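Local coordinates for FAD-binding PCMH-type domain-containing protein (Gibberella zeae, PDB 6YJO), which carries covalently linked FAD and probably acts as an oxidoreductase on oligosaccharides, at residues K271-M275 with Q287-Y291. Sequence-based numbering, arbitrary orientation.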
loop_
_atom_site.group_PDB
_atom_site.type_symbol
_atom_site.label_atom_id
_atom_site.label_comp_id
_atom_site.label_asym_id
_atom_site.label_seq_id
_atom_site.Cartn_x
_atom_site.Cartn_y
_atom_site.Cartn_z
ATOM N N LYS A 271 -13.299 12.581 -13.021
ATOM C CA LYS A 271 -12.152 12.352 -12.153
ATOM C C LYS A 271 -12.431 12.764 -10.713
ATOM O O LYS A 271 -11.726 12.309 -9.807
ATOM C CB LYS A 271 -10.925 13.096 -12.687
ATOM C CG LYS A 271 -10.908 14.586 -12.403
ATOM C CD LYS A 271 -9.751 15.261 -13.124
ATOM C CE LYS A 271 -9.825 16.770 -13.000
ATOM N NZ LYS A 271 -11.062 17.310 -13.634
ATOM N N GLU A 272 -13.439 13.608 -10.480
ATOM C CA GLU A 272 -13.842 13.949 -9.119
ATOM C C GLU A 272 -14.412 12.761 -8.356
ATOM O O GLU A 272 -14.609 12.866 -7.141
ATOM C CB GLU A 272 -14.885 15.075 -9.135
ATOM C CG GLU A 272 -14.309 16.479 -9.302
ATOM C CD GLU A 272 -14.011 16.830 -10.747
ATOM O OE1 GLU A 272 -14.394 16.047 -11.640
ATOM O OE2 GLU A 272 -13.395 17.893 -10.990
ATOM N N LEU A 273 -14.664 11.641 -9.027
ATOM C CA LEU A 273 -15.355 10.501 -8.442
ATOM C C LEU A 273 -14.361 9.389 -8.122
ATOM O O LEU A 273 -13.543 9.019 -8.970
ATOM C CB LEU A 273 -16.432 9.993 -9.401
ATOM C CG LEU A 273 -17.251 8.776 -8.977
ATOM C CD1 LEU A 273 -18.144 9.090 -7.787
ATOM C CD2 LEU A 273 -18.074 8.291 -10.156
ATOM N N ASN A 274 -14.437 8.865 -6.899
ATOM C CA ASN A 274 -13.589 7.771 -6.435
ATOM C C ASN A 274 -14.483 6.666 -5.893
ATOM O O ASN A 274 -15.378 6.934 -5.088
ATOM C CB ASN A 274 -12.616 8.254 -5.355
ATOM C CG ASN A 274 -11.685 9.344 -5.857
ATOM O OD1 ASN A 274 -10.552 9.070 -6.248
ATOM N ND2 ASN A 274 -12.160 10.588 -5.845
ATOM N N MET A 275 -14.244 5.426 -6.323
ATOM C CA MET A 275 -15.184 4.349 -6.043
ATOM C C MET A 275 -14.457 3.034 -5.817
ATOM O O MET A 275 -13.385 2.795 -6.379
ATOM C CB MET A 275 -16.178 4.181 -7.198
ATOM C CG MET A 275 -17.580 3.827 -6.753
ATOM S SD MET A 275 -18.778 3.978 -8.088
ATOM C CE MET A 275 -18.510 2.432 -8.945
ATOM N N GLN A 287 -19.118 1.892 -2.468
ATOM C CA GLN A 287 -18.819 3.021 -1.600
ATOM C C GLN A 287 -17.633 3.792 -2.166
ATOM O O GLN A 287 -16.718 3.204 -2.750
ATOM C CB GLN A 287 -18.509 2.544 -0.176
ATOM C CG GLN A 287 -17.242 1.684 -0.072
ATOM C CD GLN A 287 -17.159 0.897 1.225
ATOM O OE1 GLN A 287 -18.133 0.802 1.968
ATOM N NE2 GLN A 287 -15.989 0.328 1.501
ATOM N N GLY A 288 -17.637 5.103 -1.964
ATOM C CA GLY A 288 -16.561 5.927 -2.472
ATOM C C GLY A 288 -16.657 7.353 -1.978
ATOM O O GLY A 288 -17.320 7.634 -0.978
ATOM N N VAL A 289 -15.977 8.253 -2.694
ATOM C CA VAL A 289 -15.914 9.666 -2.336
ATOM C C VAL A 289 -15.993 10.500 -3.607
ATOM O O VAL A 289 -15.272 10.238 -4.576
ATOM C CB VAL A 289 -14.628 10.014 -1.561
ATOM C CG1 VAL A 289 -14.545 11.524 -1.343
ATOM C CG2 VAL A 289 -14.569 9.268 -0.231
ATOM N N TYR A 290 -16.862 11.508 -3.600
ATOM C CA TYR A 290 -16.970 12.477 -4.685
ATOM C C TYR A 290 -16.596 13.847 -4.139
ATOM O O TYR A 290 -17.268 14.366 -3.241
ATOM C CB TYR A 290 -18.385 12.500 -5.269
ATOM C CG TYR A 290 -18.538 13.420 -6.459
ATOM C CD1 TYR A 290 -18.212 12.988 -7.738
ATOM C CD2 TYR A 290 -19.011 14.722 -6.306
ATOM C CE1 TYR A 290 -18.347 13.825 -8.831
ATOM C CE2 TYR A 290 -19.154 15.566 -7.396
ATOM C CZ TYR A 290 -18.822 15.113 -8.654
ATOM O OH TYR A 290 -18.956 15.945 -9.743
ATOM N N TYR A 291 -15.521 14.424 -4.668
ATOM C CA TYR A 291 -15.079 15.753 -4.251
ATOM C C TYR A 291 -15.943 16.779 -4.976
ATOM O O TYR A 291 -15.610 17.280 -6.052
ATOM C CB TYR A 291 -13.590 15.929 -4.520
ATOM C CG TYR A 291 -12.776 14.918 -3.745
ATOM C CD1 TYR A 291 -12.643 15.025 -2.365
ATOM C CD2 TYR A 291 -12.176 13.837 -4.379
ATOM C CE1 TYR A 291 -11.922 14.098 -1.644
ATOM C CE2 TYR A 291 -11.451 12.904 -3.664
ATOM C CZ TYR A 291 -11.327 13.040 -2.297
ATOM O OH TYR A 291 -10.606 12.112 -1.574
#
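Asn274 and Val289 form the hydrogen-bonded antiparallel pair here, each main chain giving its N-H to the other's carbonyl: Asn274 N to Val289 O and Val289 N to Asn274 O, both at 2.8 Å. Two residues further along, beyond the non-hydrogen-bonded pair Leu273/Tyr290, Tyr291 N reaches Glu272 O at 3.1 Å, extending the ladder to the open ends of the hairpin formed by strands 273-280 and 283-290. Gly288, which has no side chain, brings its CA within 3.0 Å of Asn274 O in a CA-H...O contact.

The Asn274 amide adds a side-chain bond. Its ND2 gives a weak bond of 3.4 Å to Val289 O, while Thr182 OG1 is its stronger partner; the amide stands 76° from the Tyr291 ring, with Asn274 ND2 3.3 Å from Tyr291 CE2. The Tyr291 hydroxyl bonds to Phe178 O.

Apolar contacts occupy the face bearing Leu273 and Tyr290. Tyr290, its CG swung opposite the backbone N (chi1 -176°), turns its ring edge to Leu273 CB, 3.9 Å from Tyr290 CD1, and its CE1 meets Glu272 CB. Helices 252-268 and 294-308 cover this face.

Val289 O thus accepts the backbone N-H of Asn274 and, weakly, one from its side-chain amide, while the bonds to Thr182 and Phe178 tie the hairpin to the 178-182 region, near FAD-binding Tyr176.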